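Type II secretion system protein H (Vibrio cholerae, PDB 4DQ9) forms part of the pseudopilus tip complex of the type II secretion system, critical for recognising and binding the toxins and proteases that are secreted. Local coordinates at residues Gln140-Ala145 with Arg152-Gly157; Gly70-Phe75 with Phe131-Glu136; Gly28-Val33 with Val117-Glu122. All coordinates share one frame; numbering follows the deposited sequence.

Contact 1. Residues Gln140-Ala145 with Arg152-Gly157; sequences QWRVTA and RLLAPG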
loop_
_atom_site.group_PDB
_atom_site.type_symbol
_atom_site.label_atom_id
_atom_site.label_comp_id
_atom_site.label_asym_id
_atom_site.label_seq_id
_atom_site.Cartn_x
_atom_site.Cartn_y
_atom_site.Cartn_z
ATOM N N GLN A 140 -7.128 26.905 -6.449
ATOM C CA GLN A 140 -5.686 27.210 -6.734
ATOM C C GLN A 140 -5.226 26.376 -7.914
ATOM O O GLN A 140 -6.008 25.567 -8.443
ATOM C CB GLN A 140 -4.838 26.893 -5.466
ATOM C CG GLN A 140 -5.108 27.787 -4.275
ATOM C CD GLN A 140 -4.648 29.231 -4.421
ATOM O OE1 GLN A 140 -4.033 29.607 -5.393
ATOM N NE2 GLN A 140 -4.859 30.029 -3.385
ATOM N N TRP A 141 -3.978 26.541 -8.358
ATOM C CA TRP A 141 -3.439 25.605 -9.363
ATOM C C TRP A 141 -3.577 24.246 -8.678
ATOM O O TRP A 141 -3.201 24.056 -7.523
ATOM C CB TRP A 141 -1.967 25.933 -9.644
ATOM C CG TRP A 141 -1.839 27.043 -10.614
ATOM C CD1 TRP A 141 -1.501 28.348 -10.382
ATOM C CD2 TRP A 141 -2.008 26.919 -12.020
ATOM N NE1 TRP A 141 -1.499 29.041 -11.567
ATOM C CE2 TRP A 141 -1.840 28.180 -12.585
ATOM C CE3 TRP A 141 -2.360 25.830 -12.854
ATOM C CZ2 TRP A 141 -1.990 28.383 -13.946
ATOM C CZ3 TRP A 141 -2.540 26.025 -14.158
ATOM C CH2 TRP A 141 -2.355 27.298 -14.721
ATOM N N ARG A 142 -4.063 23.300 -9.447
ATOM C CA ARG A 142 -4.400 21.980 -8.893
ATOM C C ARG A 142 -4.338 20.923 -9.969
ATOM O O ARG A 142 -4.462 21.186 -11.158
ATOM C CB ARG A 142 -5.748 21.986 -8.204
ATOM C CG ARG A 142 -6.867 22.273 -8.997
ATOM C CD ARG A 142 -8.097 22.697 -8.119
ATOM N NE ARG A 142 -9.248 22.961 -8.996
ATOM C CZ ARG A 142 -9.469 24.103 -9.657
ATOM N NH1 ARG A 142 -8.669 25.136 -9.535
ATOM N NH2 ARG A 142 -10.561 24.245 -10.429
ATOM N N VAL A 143 -4.047 19.719 -9.501
ATOM C CA VAL A 143 -4.130 18.559 -10.332
ATOM C C VAL A 143 -5.158 17.636 -9.687
ATOM O O VAL A 143 -5.103 17.429 -8.457
ATOM C CB VAL A 143 -2.785 17.847 -10.408
ATOM C CG1 VAL A 143 -2.971 16.557 -11.164
ATOM C CG2 VAL A 143 -1.753 18.721 -11.174
ATOM N N THR A 144 -6.077 17.087 -10.480
ATOM C CA THR A 144 -7.132 16.240 -9.972
ATOM C C THR A 144 -7.157 14.944 -10.764
ATOM O O THR A 144 -7.027 14.969 -12.004
ATOM C CB THR A 144 -8.510 16.860 -10.100
ATOM O OG1 THR A 144 -8.796 17.048 -11.505
ATOM C CG2 THR A 144 -8.569 18.161 -9.436
ATOM N N ALA A 145 -7.455 13.850 -10.094
ATOM C CA ALA A 145 -7.823 12.621 -10.782
ATOM C C ALA A 145 -9.238 12.265 -10.452
ATOM O O ALA A 145 -9.594 12.310 -9.344
ATOM C CB ALA A 145 -6.924 11.461 -10.334
ATOM N N ARG A 152 -6.523 15.957 -14.693
ATOM C CA ARG A 152 -6.714 17.352 -15.172
ATOM C C ARG A 152 -5.752 18.263 -14.440
ATOM O O ARG A 152 -5.530 18.078 -13.246
ATOM C CB ARG A 152 -8.118 17.863 -14.849
ATOM C CG ARG A 152 -9.224 17.366 -15.691
ATOM C CD ARG A 152 -9.568 18.382 -16.767
ATOM N NE ARG A 152 -10.636 19.306 -16.425
ATOM C CZ ARG A 152 -11.058 20.250 -17.255
ATOM N NH1 ARG A 152 -10.472 20.362 -18.441
ATOM N NH2 ARG A 152 -12.049 21.071 -16.920
ATOM N N LEU A 153 -5.236 19.264 -15.122
ATOM C CA LEU A 153 -4.492 20.345 -14.532
ATOM C C LEU A 153 -5.442 21.562 -14.602
ATOM O O LEU A 153 -5.940 21.874 -15.693
ATOM C CB LEU A 153 -3.292 20.643 -15.370
ATOM C CG LEU A 153 -2.504 21.883 -14.947
ATOM C CD1 LEU A 153 -1.848 21.806 -13.589
ATOM C CD2 LEU A 153 -1.492 21.974 -16.020
ATOM N N LEU A 154 -5.726 22.150 -13.461
ATOM C CA LEU A 154 -6.711 23.276 -13.414
ATOM C C LEU A 154 -6.020 24.515 -12.852
ATOM O O LEU A 154 -5.320 24.497 -11.845
ATOM C CB LEU A 154 -7.936 22.941 -12.596
ATOM C CG LEU A 154 -8.697 21.688 -13.013
ATOM C CD1 LEU A 154 -9.320 21.000 -11.837
ATOM C CD2 LEU A 154 -9.763 21.982 -13.974
ATOM N N ALA A 155 -6.271 25.632 -13.565
ATOM C CA ALA A 155 -5.927 26.950 -13.087
ATOM C C ALA A 155 -6.763 27.488 -11.935
ATOM O O ALA A 155 -7.806 26.989 -11.625
ATOM C CB ALA A 155 -6.033 27.940 -14.317
ATOM N N PRO A 156 -6.255 28.496 -11.250
ATOM C CA PRO A 156 -6.971 29.076 -10.118
ATOM C C PRO A 156 -8.335 29.510 -10.621
ATOM O O PRO A 156 -8.501 29.873 -11.808
ATOM C CB PRO A 156 -6.121 30.257 -9.724
ATOM C CG PRO A 156 -4.776 29.879 -10.148
ATOM C CD PRO A 156 -4.870 28.955 -11.294
ATOM N N GLY A 157 -9.336 29.281 -9.815
ATOM C CA GLY A 157 -10.699 29.589 -10.300
ATOM C C GLY A 157 -11.333 28.289 -10.744
ATOM O O GLY A 157 -11.162 27.271 -10.069
#
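Trp141 lays one face of its indole over Ala155 and Pro156, where the chain leaves strand 151-154, at the open end of the hairpin of strands 141-145 and 151-154. Pro156 CD stands 3.3 Å from the centroid of the five-membered ring and almost on its normal, while Ala155 CA lies 3.8 Å from the centroid of the six-membered ring, so two CH-pi contacts share a single face. With CG anti to the carbonyl carbon (chi1 -82°) the ring swings back over the chain just past the end of strand 151-154, although the CA-CB bond itself starts away from it. Lys7 and Ala10 of helix 2-27 also touch the indole. Next to it, Leu153 CD1 is 3.9 Å from Val143 CG2, and both leucine and valine belong to this same face of the sheet.

The other face carries Arg142, Thr144 and Leu154. The guanidinium of Arg142 lies flat over Leu154 CB, which is 3.5 Å above its plane and over its centre. Extended from CG to NE, the arginine delivers NH1 to two carbonyls: Gln140 O at 2.9 Å, within the guanidinium plane, and Ala155 O, which NH1 meets from above the carbonyl plane. Gly157 O receives only weak bonds from NH1 and NH2. Backbone pairs Arg142-Leu154 and Thr144-Arg152 are hydrogen-bonded, with Leu154 N to Arg142 O at 2.8 Å and nearly straight; Val143-Leu153 between them is non-hydrogen-bonded.

The chemistry thus differs by face: apolar and CH-pi contacts on the helix side; on the other an arginine laid on a leucine, its charge probably eased by the carbonyls it meets.

Contact 2. Residues Gly70-Phe75 with Phe131-Glu136; sequences GLQLDF and FPKGQE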
loop_
_atom_site.group_PDB
_atom_site.type_symbol
_atom_site.label_atom_id
_atom_site.label_comp_id
_atom_site.label_asym_id
_atom_site.label_seq_id
_atom_site.Cartn_x
_atom_site.Cartn_y
_atom_site.Cartn_z
ATOM N N GLY A 70 7.983 29.402 0.291
ATOM C CA GLY A 70 6.971 30.361 -0.132
ATOM C C GLY A 70 5.766 29.687 -0.722
ATOM O O GLY A 70 4.743 30.369 -0.828
ATOM N N LEU A 71 5.874 28.404 -1.151
ATOM C CA LEU A 71 4.730 27.642 -1.592
ATOM C C LEU A 71 4.260 26.653 -0.542
ATOM O O LEU A 71 5.071 26.204 0.288
ATOM C CB LEU A 71 5.032 26.826 -2.883
ATOM C CG LEU A 71 5.343 27.719 -4.032
ATOM C CD1 LEU A 71 5.824 26.852 -5.170
ATOM C CD2 LEU A 71 4.071 28.456 -4.465
ATOM N N GLN A 72 2.973 26.334 -0.613
ATOM C CA GLN A 72 2.299 25.336 0.244
ATOM C C GLN A 72 1.680 24.318 -0.701
ATOM O O GLN A 72 1.342 24.641 -1.867
ATOM C CB GLN A 72 1.171 25.917 1.066
ATOM C CG GLN A 72 1.562 27.073 2.029
ATOM C CD GLN A 72 2.228 26.579 3.214
ATOM O OE1 GLN A 72 2.949 25.583 3.158
ATOM N NE2 GLN A 72 2.006 27.238 4.347
ATOM N N LEU A 73 1.461 23.131 -0.162
ATOM C CA LEU A 73 0.578 22.250 -0.855
ATOM C C LEU A 73 -0.486 21.631 0.103
ATOM O O LEU A 73 -0.330 21.598 1.338
ATOM C CB LEU A 73 1.221 21.184 -1.624
ATOM C CG LEU A 73 2.189 20.252 -0.965
ATOM C CD1 LEU A 73 1.511 19.178 -0.202
ATOM C CD2 LEU A 73 2.951 19.544 -2.054
ATOM N N ASP A 74 -1.534 21.138 -0.511
ATOM C CA ASP A 74 -2.626 20.481 0.204
ATOM C C ASP A 74 -3.349 19.492 -0.668
ATOM O O ASP A 74 -3.135 19.503 -1.898
ATOM C CB ASP A 74 -3.578 21.539 0.735
ATOM C CG ASP A 74 -4.344 21.096 1.977
ATOM O OD1 ASP A 74 -4.325 19.885 2.406
ATOM O OD2 ASP A 74 -4.939 22.028 2.654
ATOM N N PHE A 75 -4.124 18.597 -0.094
ATOM C CA PHE A 75 -4.766 17.603 -0.935
ATOM C C PHE A 75 -6.105 17.153 -0.255
ATOM O O PHE A 75 -6.258 17.274 0.982
ATOM C CB PHE A 75 -3.908 16.399 -1.306
ATOM C CG PHE A 75 -3.685 15.383 -0.237
ATOM C CD1 PHE A 75 -2.816 15.650 0.832
ATOM C CD2 PHE A 75 -4.286 14.137 -0.330
ATOM C CE1 PHE A 75 -2.572 14.725 1.851
ATOM C CE2 PHE A 75 -4.081 13.174 0.699
ATOM C CZ PHE A 75 -3.227 13.494 1.817
ATOM N N PHE A 131 0.011 26.415 -3.959
ATOM C CA PHE A 131 -0.359 27.793 -3.767
ATOM C C PHE A 131 0.568 28.572 -2.845
ATOM O O PHE A 131 1.262 28.033 -2.036
ATOM C CB PHE A 131 -1.767 27.911 -3.242
ATOM C CG PHE A 131 -2.003 27.084 -2.011
ATOM C CD1 PHE A 131 -2.295 25.741 -2.120
ATOM C CD2 PHE A 131 -1.865 27.611 -0.722
ATOM C CE1 PHE A 131 -2.543 24.952 -1.033
ATOM C CE2 PHE A 131 -2.093 26.822 0.421
ATOM C CZ PHE A 131 -2.378 25.473 0.293
ATOM N N PRO A 132 0.580 29.895 -3.003
ATOM C CA PRO A 132 1.497 30.670 -2.220
ATOM C C PRO A 132 1.100 30.635 -0.726
ATOM O O PRO A 132 -0.117 30.696 -0.304
ATOM C CB PRO A 132 1.305 32.092 -2.744
ATOM C CG PRO A 132 0.883 31.881 -4.111
ATOM C CD PRO A 132 -0.027 30.703 -4.063
ATOM N N LYS A 133 2.154 30.641 0.094
ATOM C CA LYS A 133 1.986 30.776 1.603
ATOM C C LYS A 133 1.154 32.022 1.910
ATOM O O LYS A 133 1.383 33.046 1.331
ATOM C CB LYS A 133 3.316 30.772 2.351
ATOM C CG LYS A 133 3.256 30.720 3.823
ATOM C CD LYS A 133 4.686 30.711 4.464
ATOM C CE LYS A 133 5.615 29.702 3.916
ATOM N NZ LYS A 133 7.019 30.010 4.355
ATOM N N GLY A 134 0.144 31.891 2.770
ATOM C CA GLY A 134 -0.754 33.043 3.164
ATOM C C GLY A 134 -2.136 32.852 2.565
ATOM O O GLY A 134 -3.125 33.473 2.991
ATOM N N GLN A 135 -2.248 31.949 1.624
ATOM C CA GLN A 135 -3.516 31.681 0.926
ATOM C C GLN A 135 -4.098 30.295 1.360
ATOM O O GLN A 135 -3.394 29.430 1.904
ATOM C CB GLN A 135 -3.262 31.688 -0.540
ATOM C CG GLN A 135 -2.988 33.104 -1.035
ATOM C CD GLN A 135 -2.650 33.206 -2.501
ATOM O OE1 GLN A 135 -3.226 32.507 -3.306
ATOM N NE2 GLN A 135 -1.674 34.065 -2.853
ATOM N N GLU A 136 -5.378 30.146 1.077
ATOM C CA GLU A 136 -6.128 28.929 1.302
ATOM C C GLU A 136 -5.953 28.029 0.064
ATOM O O GLU A 136 -5.810 28.494 -1.060
ATOM C CB GLU A 136 -7.608 29.303 1.513
ATOM C CG GLU A 136 -7.894 30.161 2.753
ATOM C CD GLU A 136 -7.644 29.424 4.071
ATOM O OE1 GLU A 136 -7.411 28.198 4.066
ATOM O OE2 GLU A 136 -7.619 30.035 5.140
HETATM O O HOH W 1 3.846 33.476 -0.385
#
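The first strand of a four-stranded antiparallel sheet, 71-77, meets the end of strand 126-132 here through Gln72 and Phe131, just before the second strand folds into a type II turn from Pro132 to Gln135. Gln72 and Phe131 form a hydrogen-bonded pair: Gln72 N gives to Phe131 O at 2.8 Å, and Phe131 N returns a bond to Gln72 O at 3.0 Å. Beyond the non-hydrogen-bonded pair Leu71-Pro132, Lys133 N reaches Gly70 O at 2.8 Å in a nearly straight bond (175°). A water also donates to Gly70 O and to Lys133 O, tying the second residue of the turn to Gly70, just before the strand.

The side chains of Gln72 and Phe131 share one face of the sheet. Phe131 holds CG between its backbone N and carbonyl carbon (chi1 53°), which leans the ring across the neighbouring strand, and Gln72 CB rests over a ring face, 3.4 Å from Phe131 CE2. Asp74 CB comes to the edge, in plane with the ring, 4.0 Å from Phe131 CE1. Bent at chi2, Gln72 slants across Lys133, its NE2 3.7 Å from Lys133 CG. Asp74 OD1 accepts from the backbone N of Phe75 and from Lys84 N, so the carboxylate is held by main chain on its own side of the pairing.

Leu71 turns to Val2, Ala6 and Ser9 of helix 2-27, and Leu73 to Ile35. An antiparallel sheet laid against a long N-terminal helix in this way is the hallmark of the pilin and pseudopilin fold.

Contact 3. Residues Gly28-Val33 with Val117-Glu122; sequences GQDFGV and VLSSGE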
loop_
_atom_site.group_PDB
_atom_site.type_symbol
_atom_site.label_atom_id
_atom_site.label_comp_id
_atom_site.label_asym_id
_atom_site.label_seq_id
_atom_site.Cartn_x
_atom_site.Cartn_y
_atom_site.Cartn_z
ATOM N N GLY A 28 2.853 -2.960 -16.426
ATOM C CA GLY A 28 2.122 -3.920 -15.599
ATOM C C GLY A 28 2.451 -3.858 -14.106
ATOM O O GLY A 28 2.152 -4.799 -13.293
ATOM N N GLN A 29 3.112 -2.806 -13.716
ATOM C CA GLN A 29 3.536 -2.665 -12.326
ATOM C C GLN A 29 2.726 -1.516 -11.703
ATOM O O GLN A 29 2.141 -0.707 -12.429
ATOM C CB GLN A 29 5.033 -2.441 -12.164
ATOM C CG GLN A 29 5.966 -3.590 -12.741
ATOM C CD GLN A 29 5.753 -5.104 -12.256
ATOM O OE1 GLN A 29 5.678 -5.435 -11.043
ATOM N NE2 GLN A 29 5.732 -6.020 -13.238
ATOM N N ASP A 30 2.633 -1.495 -10.368
ATOM C CA ASP A 30 1.839 -0.460 -9.667
ATOM C C ASP A 30 2.819 0.567 -9.081
ATOM O O ASP A 30 3.942 0.247 -8.589
ATOM C CB ASP A 30 1.050 -1.002 -8.508
ATOM C CG ASP A 30 -0.124 -1.882 -8.882
ATOM O OD1 ASP A 30 -0.600 -1.936 -10.018
ATOM O OD2 ASP A 30 -0.598 -2.563 -7.941
ATOM N N PHE A 31 2.410 1.826 -9.154
ATOM C CA PHE A 31 3.120 2.979 -8.614
ATOM C C PHE A 31 2.235 3.767 -7.678
ATOM O O PHE A 31 1.108 3.381 -7.458
ATOM C CB PHE A 31 3.623 3.838 -9.799
ATOM C CG PHE A 31 4.612 3.111 -10.670
ATOM C CD1 PHE A 31 4.190 2.301 -11.748
ATOM C CD2 PHE A 31 5.986 3.177 -10.428
ATOM C CE1 PHE A 31 5.077 1.630 -12.536
ATOM C CE2 PHE A 31 6.873 2.465 -11.200
ATOM C CZ PHE A 31 6.462 1.720 -12.258
ATOM N N GLY A 32 2.770 4.798 -7.076
ATOM C CA GLY A 32 1.997 5.528 -6.141
ATOM C C GLY A 32 2.655 6.880 -5.877
ATOM O O GLY A 32 3.831 7.057 -6.171
ATOM N N VAL A 33 1.913 7.815 -5.243
ATOM C CA VAL A 33 2.476 9.083 -4.866
ATOM C C VAL A 33 2.181 9.277 -3.363
ATOM O O VAL A 33 1.067 9.044 -2.895
ATOM C CB VAL A 33 1.886 10.272 -5.611
ATOM C CG1 VAL A 33 2.454 11.527 -5.000
ATOM C CG2 VAL A 33 2.073 10.136 -7.066
ATOM N N VAL A 117 -1.493 4.324 -8.196
ATOM C CA VAL A 117 -1.394 4.493 -9.647
ATOM C C VAL A 117 -1.201 3.072 -10.173
ATOM O O VAL A 117 -0.052 2.614 -10.339
ATOM C CB VAL A 117 -0.299 5.462 -10.046
ATOM C CG1 VAL A 117 -0.193 5.636 -11.649
ATOM C CG2 VAL A 117 -0.494 6.814 -9.352
ATOM N N LEU A 118 -2.338 2.404 -10.375
ATOM C CA LEU A 118 -2.324 0.968 -10.589
ATOM C C LEU A 118 -2.113 0.585 -12.106
ATOM O O LEU A 118 -2.412 1.355 -13.019
ATOM C CB LEU A 118 -3.592 0.349 -10.100
ATOM C CG LEU A 118 -4.051 0.654 -8.652
ATOM C CD1 LEU A 118 -5.342 -0.027 -8.289
ATOM C CD2 LEU A 118 -2.940 0.339 -7.736
ATOM N N SER A 119 -1.660 -0.653 -12.316
ATOM C CA SER A 119 -1.427 -1.212 -13.626
ATOM C C SER A 119 -2.647 -1.248 -14.529
ATOM O O SER A 119 -2.521 -1.247 -15.758
ATOM C CB SER A 119 -0.776 -2.591 -13.590
ATOM O OG SER A 119 -1.654 -3.430 -12.901
ATOM N N SER A 120 -3.828 -1.220 -13.900
ATOM C CA SER A 120 -5.095 -1.202 -14.633
ATOM C C SER A 120 -5.349 0.147 -15.262
ATOM O O SER A 120 -6.311 0.303 -15.997
ATOM C CB SER A 120 -6.241 -1.397 -13.623
ATOM O OG SER A 120 -6.255 -0.319 -12.663
ATOM N N GLY A 121 -4.543 1.146 -14.961
ATOM C CA GLY A 121 -4.842 2.518 -15.374
ATOM C C GLY A 121 -5.666 3.382 -14.427
ATOM O O GLY A 121 -5.812 4.586 -14.626
ATOM N N GLU A 122 -6.147 2.794 -13.325
ATOM C CA GLU A 122 -6.917 3.473 -12.296
ATOM C C GLU A 122 -6.014 4.280 -11.384
ATOM O O GLU A 122 -4.862 3.881 -11.095
ATOM C CB GLU A 122 -7.720 2.519 -11.431
ATOM C CG GLU A 122 -8.716 1.662 -12.261
ATOM C CD GLU A 122 -10.118 1.474 -11.696
ATOM O OE1 GLU A 122 -10.260 1.393 -10.425
ATOM O OE2 GLU A 122 -11.083 1.397 -12.548
HETATM O O HOH W 2 -1.004 -4.666 -10.656
#
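In the pseudopilin fold the long N-terminal helix runs into a beta-sheet domain, and Phe31 with Val117 marks one early joint: strand 31-36, the first after helix 2-27, pairs with the short edge strand 115-117. The pair is antiparallel and hydrogen-bonded, with Phe31 N to Val117 O at 2.8 Å (170°) and Val117 N to Phe31 O at 2.9 Å; in the second bond the donor sits well above the carbonyl plane. Phe31 CB and Val117 CB are 4.3 Å apart on the same sheet face, while the ring of Phe31 packs on Leu20, Glu23 and Ala24 of the helix and makes a T-shaped (edge-to-face) stack with Trp56.

After Val117 the chain makes a type I turn from Leu118 to Gly121, closed by Gly121 N to Leu118 O, and Ser120 OG adds an ST turn by accepting from Glu122 N. Asp30 ties this turn to 28-33. With its CG beside the backbone N (chi1 -71°), the carboxylate reaches over so that OD1 takes the N-H of Ser119 at 2.8 Å, nearly along the C-O axis, while OD2 lies 3.7 Å from Leu118 CD2. Ser119 CB packs 3.5 Å from Gly28 C, in the glycine with positive phi at which the chain leaves the helix. Gln29 O is buried close by and finds no polar partner.

The second subunit also meets this region: its Leu47 packs on Asp30 and its Ala49 on Leu118. Its own Asp30 brings OD2 close to OD2 of this Asp30, a like-charge approach that might raise the proton affinity of one of them. One water, finally, lies 2.8 Å from Asp30 OD1, to which it can donate, and 2.6 Å from Ser119 OG.

Overall arrangement
From the N terminus, helix 2-27 leads directly into 28-33, the first half of contact 3; 70-75 then opens contact 2 before 117-122 returns to close contact 3, and 131-136 closes contact 2. These two loops therefore cross, on opposite sides of the chain's centre with contact centres about 28 Å apart, and they interlock the two four-stranded sheets along the sequence. Contact 1 follows in series as a local hairpin. It shares a sheet with contact 2, since strands 126-132 and 141-145 are neighbours, and Gln140 touches both Gln135 and Phe131. Contact 3, in the other sheet, touches neither of them.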